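Local coordinates for thiamin pyrophosphokinase family protein (Enterococcus faecalis, PDB 3MEL) that probably transfers a diphosphate group from ATP to thiamine, forming the cofactor thiamine diphosphate, at residues S136-E150 with A196-Q210. Residues are numbered along the deposited sequence; the frame is centred on the assembly and turned at random.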
loop_
_atom_site.group_PDB
_atom_site.type_symbol
_atom_site.label_atom_id
_atom_site.label_comp_id
_atom_site.label_asym_id
_atom_site.label_seq_id
_atom_site.Cartn_x
_atom_site.Cartn_y
_atom_site.Cartn_z
ATOM N N SER A 136 -2.664 -3.347 10.942
ATOM C CA SER A 136 -2.641 -2.307 11.942
ATOM C C SER A 136 -1.305 -1.600 11.909
ATOM O O SER A 136 -0.267 -2.228 12.146
ATOM C CB SER A 136 -2.897 -2.878 13.332
ATOM O OG SER A 136 -2.652 -1.881 14.311
ATOM N N ILE A 137 -1.345 -0.288 11.653
ATOM C CA ILE A 137 -0.150 0.477 11.332
ATOM C C ILE A 137 0.158 1.577 12.344
ATOM O O ILE A 137 -0.702 2.376 12.684
ATOM C CB ILE A 137 -0.279 1.082 9.916
ATOM C CG1 ILE A 137 -0.572 -0.023 8.893
ATOM C CG2 ILE A 137 0.997 1.819 9.519
ATOM C CD1 ILE A 137 -0.964 0.458 7.519
ATOM N N GLN A 138 1.397 1.611 12.821
ATOM C CA GLN A 138 1.847 2.629 13.765
ATOM C C GLN A 138 3.094 3.301 13.220
ATOM O O GLN A 138 3.885 2.653 12.537
ATOM C CB GLN A 138 2.190 1.990 15.107
ATOM C CG GLN A 138 1.080 2.053 16.141
ATOM C CD GLN A 138 1.598 1.856 17.562
ATOM O OE1 GLN A 138 1.975 0.750 17.952
ATOM N NE2 GLN A 138 1.630 2.932 18.332
ATOM N N TYR A 139 3.294 4.581 13.526
ATOM C CA TYR A 139 4.464 5.293 12.998
ATOM C C TYR A 139 5.489 5.631 14.062
ATOM O O TYR A 139 5.136 5.934 15.197
ATOM C CB TYR A 139 4.064 6.558 12.232
ATOM C CG TYR A 139 3.215 6.257 11.028
ATOM C CD1 TYR A 139 3.786 5.897 9.815
ATOM C CD2 TYR A 139 1.840 6.312 11.107
ATOM C CE1 TYR A 139 3.003 5.612 8.717
ATOM C CE2 TYR A 139 1.055 6.031 10.017
ATOM C CZ TYR A 139 1.636 5.680 8.834
ATOM O OH TYR A 139 0.827 5.395 7.783
ATOM N N TYR A 140 6.762 5.573 13.682
ATOM C CA TYR A 140 7.847 5.887 14.600
ATOM C C TYR A 140 8.919 6.780 13.987
ATOM O O TYR A 140 9.364 6.545 12.871
ATOM C CB TYR A 140 8.494 4.606 15.101
ATOM C CG TYR A 140 7.617 3.797 16.017
ATOM C CD1 TYR A 140 7.583 4.051 17.375
ATOM C CD2 TYR A 140 6.823 2.779 15.521
ATOM C CE1 TYR A 140 6.783 3.324 18.202
ATOM C CE2 TYR A 140 6.014 2.040 16.347
ATOM C CZ TYR A 140 5.999 2.312 17.689
ATOM O OH TYR A 140 5.200 1.557 18.525
ATOM N N ALA A 141 9.329 7.800 14.731
ATOM C CA ALA A 141 10.536 8.530 14.410
ATOM C C ALA A 141 11.669 7.890 15.209
ATOM O O ALA A 141 11.411 7.071 16.080
ATOM C CB ALA A 141 10.380 9.972 14.776
ATOM N N PRO A 142 12.928 8.262 14.919
ATOM C CA PRO A 142 14.088 7.650 15.580
ATOM C C PRO A 142 13.990 7.627 17.101
ATOM O O PRO A 142 13.825 8.663 17.745
ATOM C CB PRO A 142 15.237 8.568 15.168
ATOM C CG PRO A 142 14.832 9.092 13.866
ATOM C CD PRO A 142 13.343 9.299 13.959
ATOM N N GLY A 143 14.121 6.438 17.672
ATOM C CA GLY A 143 14.148 6.302 19.110
ATOM C C GLY A 143 14.378 4.855 19.474
ATOM O O GLY A 143 14.924 4.094 18.680
ATOM N N SER A 144 13.958 4.477 20.677
ATOM C CA SER A 144 14.037 3.096 21.132
ATOM C C SER A 144 12.664 2.735 21.687
ATOM O O SER A 144 12.106 3.483 22.475
ATOM C CB SER A 144 15.113 2.949 22.208
ATOM O OG SER A 144 16.307 3.609 21.828
ATOM N N TYR A 145 12.113 1.600 21.273
ATOM C CA TYR A 145 10.700 1.336 21.502
ATOM C C TYR A 145 10.364 -0.099 21.890
ATOM O O TYR A 145 11.089 -1.044 21.556
ATOM C CB TYR A 145 9.890 1.746 20.262
ATOM C CG TYR A 145 10.143 3.178 19.868
ATOM C CD1 TYR A 145 9.732 4.212 20.685
ATOM C CD2 TYR A 145 10.810 3.498 18.698
ATOM C CE1 TYR A 145 9.970 5.518 20.353
ATOM C CE2 TYR A 145 11.054 4.807 18.362
ATOM C CZ TYR A 145 10.629 5.814 19.201
ATOM O OH TYR A 145 10.856 7.137 18.895
ATOM N N ILE A 146 9.262 -0.244 22.620
ATOM C CA ILE A 146 8.659 -1.551 22.835
ATOM C C ILE A 146 7.386 -1.620 21.998
ATOM O O ILE A 146 6.636 -0.650 21.904
ATOM C CB ILE A 146 8.372 -1.834 24.335
ATOM C CG1 ILE A 146 7.567 -0.676 24.938
ATOM C CG2 ILE A 146 9.678 -2.052 25.086
ATOM C CD1 ILE A 146 7.271 -0.782 26.449
ATOM N N VAL A 147 7.162 -2.757 21.361
ATOM C CA VAL A 147 6.031 -2.908 20.471
ATOM C C VAL A 147 5.136 -4.019 20.995
ATOM O O VAL A 147 5.390 -5.197 20.737
ATOM C CB VAL A 147 6.501 -3.245 19.045
ATOM C CG1 VAL A 147 5.314 -3.467 18.129
ATOM C CG2 VAL A 147 7.414 -2.142 18.517
ATOM N N PRO A 148 4.086 -3.650 21.742
ATOM C CA PRO A 148 3.237 -4.680 22.352
ATOM C C PRO A 148 2.436 -5.421 21.285
ATOM O O PRO A 148 1.816 -4.782 20.436
ATOM C CB PRO A 148 2.298 -3.874 23.270
ATOM C CG PRO A 148 2.920 -2.504 23.377
ATOM C CD PRO A 148 3.629 -2.294 22.071
ATOM N N LYS A 149 2.441 -6.746 21.327
ATOM C CA LYS A 149 1.699 -7.507 20.345
ATOM C C LYS A 149 0.187 -7.320 20.460
ATOM O O LYS A 149 -0.383 -7.322 21.557
ATOM C CB LYS A 149 2.021 -8.981 20.453
ATOM C CG LYS A 149 1.238 -9.827 19.479
ATOM C CD LYS A 149 1.440 -11.283 19.782
ATOM C CE LYS A 149 0.404 -12.130 19.107
ATOM N NZ LYS A 149 0.844 -12.414 17.734
ATOM N N GLU A 150 -0.453 -7.157 19.305
ATOM C CA GLU A 150 -1.906 -7.177 19.199
ATOM C C GLU A 150 -2.396 -8.619 19.188
ATOM O O GLU A 150 -1.929 -9.434 18.391
ATOM C CB GLU A 150 -2.364 -6.412 17.961
ATOM C CG GLU A 150 -2.049 -4.934 18.076
ATOM C CD GLU A 150 -2.685 -4.100 16.973
ATOM O OE1 GLU A 150 -3.392 -4.697 16.118
ATOM O OE2 GLU A 150 -2.479 -2.853 16.970
ATOM N N ALA A 196 5.829 -8.885 23.372
ATOM C CA ALA A 196 6.331 -7.586 22.976
ATOM C C ALA A 196 7.631 -7.767 22.246
ATOM O O ALA A 196 8.404 -8.663 22.569
ATOM C CB ALA A 196 6.533 -6.687 24.188
ATOM N N ALA A 197 7.871 -6.917 21.254
ATOM C CA ALA A 197 9.159 -6.887 20.584
ATOM C C ALA A 197 9.787 -5.540 20.892
ATOM O O ALA A 197 9.162 -4.698 21.524
ATOM C CB ALA A 197 8.993 -7.090 19.109
ATOM N N ALA A 198 11.032 -5.345 20.485
ATOM C CA ALA A 198 11.664 -4.046 20.654
ATOM C C ALA A 198 12.559 -3.714 19.459
ATOM O O ALA A 198 12.966 -4.609 18.718
ATOM C CB ALA A 198 12.444 -3.993 21.952
ATOM N N PHE A 199 12.836 -2.424 19.262
ATOM C CA PHE A 199 13.673 -1.971 18.154
ATOM C C PHE A 199 14.073 -0.517 18.334
ATOM O O PHE A 199 13.418 0.234 19.055
ATOM C CB PHE A 199 12.938 -2.118 16.823
ATOM C CG PHE A 199 11.954 -1.008 16.544
ATOM C CD1 PHE A 199 12.285 0.032 15.682
ATOM C CD2 PHE A 199 10.695 -1.004 17.141
ATOM C CE1 PHE A 199 11.378 1.062 15.412
ATOM C CE2 PHE A 199 9.769 0.025 16.878
ATOM C CZ PHE A 199 10.113 1.060 16.011
ATOM N N SER A 200 15.143 -0.120 17.653
ATOM C CA SER A 200 15.620 1.257 17.720
ATOM C C SER A 200 16.357 1.656 16.445
ATOM O O SER A 200 16.766 0.798 15.656
ATOM C CB SER A 200 16.495 1.488 18.962
ATOM O OG SER A 200 17.218 0.320 19.315
ATOM N N PHE A 201 16.490 2.965 16.244
ATOM C CA PHE A 201 17.121 3.518 15.059
ATOM C C PHE A 201 17.378 5.013 15.226
ATOM O O PHE A 201 16.775 5.663 16.088
ATOM C CB PHE A 201 16.306 3.199 13.801
ATOM C CG PHE A 201 14.951 3.857 13.742
ATOM C CD1 PHE A 201 14.738 4.969 12.937
ATOM C CD2 PHE A 201 13.880 3.341 14.441
ATOM C CE1 PHE A 201 13.496 5.566 12.861
ATOM C CE2 PHE A 201 12.633 3.936 14.362
ATOM C CZ PHE A 201 12.442 5.050 13.575
ATOM N N ASP A 202 18.287 5.555 14.421
ATOM C CA ASP A 202 18.771 6.917 14.632
ATOM C C ASP A 202 18.177 7.910 13.655
ATOM O O ASP A 202 18.112 9.096 13.951
ATOM C CB ASP A 202 20.297 6.981 14.502
ATOM C CG ASP A 202 21.028 6.226 15.605
ATOM O OD1 ASP A 202 20.399 5.851 16.621
ATOM O OD2 ASP A 202 22.251 6.019 15.439
ATOM N N ALA A 203 17.765 7.436 12.487
ATOM C CA ALA A 203 17.346 8.339 11.422
ATOM C C ALA A 203 16.337 7.699 10.483
ATOM O O ALA A 203 16.440 6.503 10.164
ATOM C CB ALA A 203 18.551 8.826 10.634
ATOM N N GLY A 204 15.370 8.504 10.038
ATOM C CA GLY A 204 14.368 8.040 9.095
ATOM C C GLY A 204 13.009 7.844 9.736
ATOM O O GLY A 204 12.761 8.299 10.846
HETATM N N MSE A 205 12.112 7.173 9.032
HETATM C CA MSE A 205 10.830 6.892 9.618
HETATM C C MSE A 205 10.340 5.515 9.277
HETATM O O MSE A 205 10.421 5.081 8.139
HETATM C CB MSE A 205 9.798 7.926 9.220
HETATM C CG MSE A 205 9.046 8.469 10.424
HETATM SE SE MSE A 205 7.379 9.306 9.921
HETATM C CE MSE A 205 6.619 7.900 8.815
ATOM N N ILE A 206 9.833 4.825 10.292
ATOM C CA ILE A 206 9.367 3.463 10.119
ATOM C C ILE A 206 7.892 3.350 10.447
ATOM O O ILE A 206 7.348 4.059 11.311
ATOM C CB ILE A 206 10.165 2.461 10.973
ATOM C CG1 ILE A 206 11.664 2.688 10.785
ATOM C CG2 ILE A 206 9.788 1.031 10.605
ATOM C CD1 ILE A 206 12.513 1.918 11.750
ATOM N N ALA A 207 7.249 2.456 9.715
ATOM C CA ALA A 207 5.866 2.146 9.945
ATOM C C ALA A 207 5.861 0.741 10.485
ATOM O O ALA A 207 6.111 -0.210 9.748
ATOM C CB ALA A 207 5.077 2.215 8.633
ATOM N N VAL A 208 5.611 0.594 11.773
ATOM C CA VAL A 208 5.504 -0.742 12.305
ATOM C C VAL A 208 4.141 -1.268 11.892
ATOM O O VAL A 208 3.127 -0.592 12.097
ATOM C CB VAL A 208 5.677 -0.739 13.823
ATOM C CG1 VAL A 208 5.315 -2.091 14.405
ATOM C CG2 VAL A 208 7.104 -0.352 14.172
ATOM N N ILE A 209 4.110 -2.449 11.281
ATOM C CA ILE A 209 2.844 -3.035 10.834
ATOM C C ILE A 209 2.608 -4.426 11.399
ATOM O O ILE A 209 3.468 -5.288 11.288
ATOM C CB ILE A 209 2.746 -3.107 9.286
ATOM C CG1 ILE A 209 2.695 -1.704 8.671
ATOM C CG2 ILE A 209 1.526 -3.909 8.860
ATOM C CD1 ILE A 209 2.647 -1.713 7.164
ATOM N N GLN A 210 1.441 -4.639 12.008
ATOM C CA GLN A 210 1.039 -5.964 12.472
ATOM C C GLN A 210 -0.141 -6.456 11.656
ATOM O O GLN A 210 -1.090 -5.723 11.442
ATOM C CB GLN A 210 0.680 -5.937 13.955
ATOM C CG GLN A 210 1.846 -5.595 14.879
ATOM C CD GLN A 210 1.507 -5.792 16.354
ATOM O OE1 GLN A 210 1.770 -4.918 17.180
ATOM N NE2 GLN A 210 0.927 -6.947 16.683
#
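With chi1 at 80°, CG of Phe199 is wedged between its backbone N and carbonyl carbon, while CG of Tyr140 swings beside its backbone N (chi1 -69°); together these turns drive the Phe199 edge onto a Tyr140 face. The pair is T-shaped, planes at 88°, with Phe199 CZ 3.7 Å from Tyr140 CG. Tyr145 lies obliquely to Phe199 and takes Tyr140 CD1 over its ring centre, completing an aromatic cluster. Val147 CG2 meets Phe199 CE2 (3.6 Å); CG1 of Val147 lies alongside CG1 of Val208, the two side chains pointing opposite ways. Phe201 is clasped between Pro142 CA, a CH-pi contact, and Ile206 CD1.

The case illustrates how two beta sheets close into a sandwich. Strand 136-140 pairs antiparallel with 206-210, and 144-148 with 196-200, through bonds such as Gln138 N to Val208 O (2.9 Å). Tyr145 OH reaches back to Ala141 O (2.9 Å). The Ser200 side chain comes within about 3 Å of a magnesium ion; that of Tyr139 stays about 14 Å from the bound thiamine diphosphate. Backbone polarity is thus largely spent within each sheet, while mainly aromatic and apolar contacts join the layers, with a polar link from Ser136 OG to Glu150 OE2 at one end.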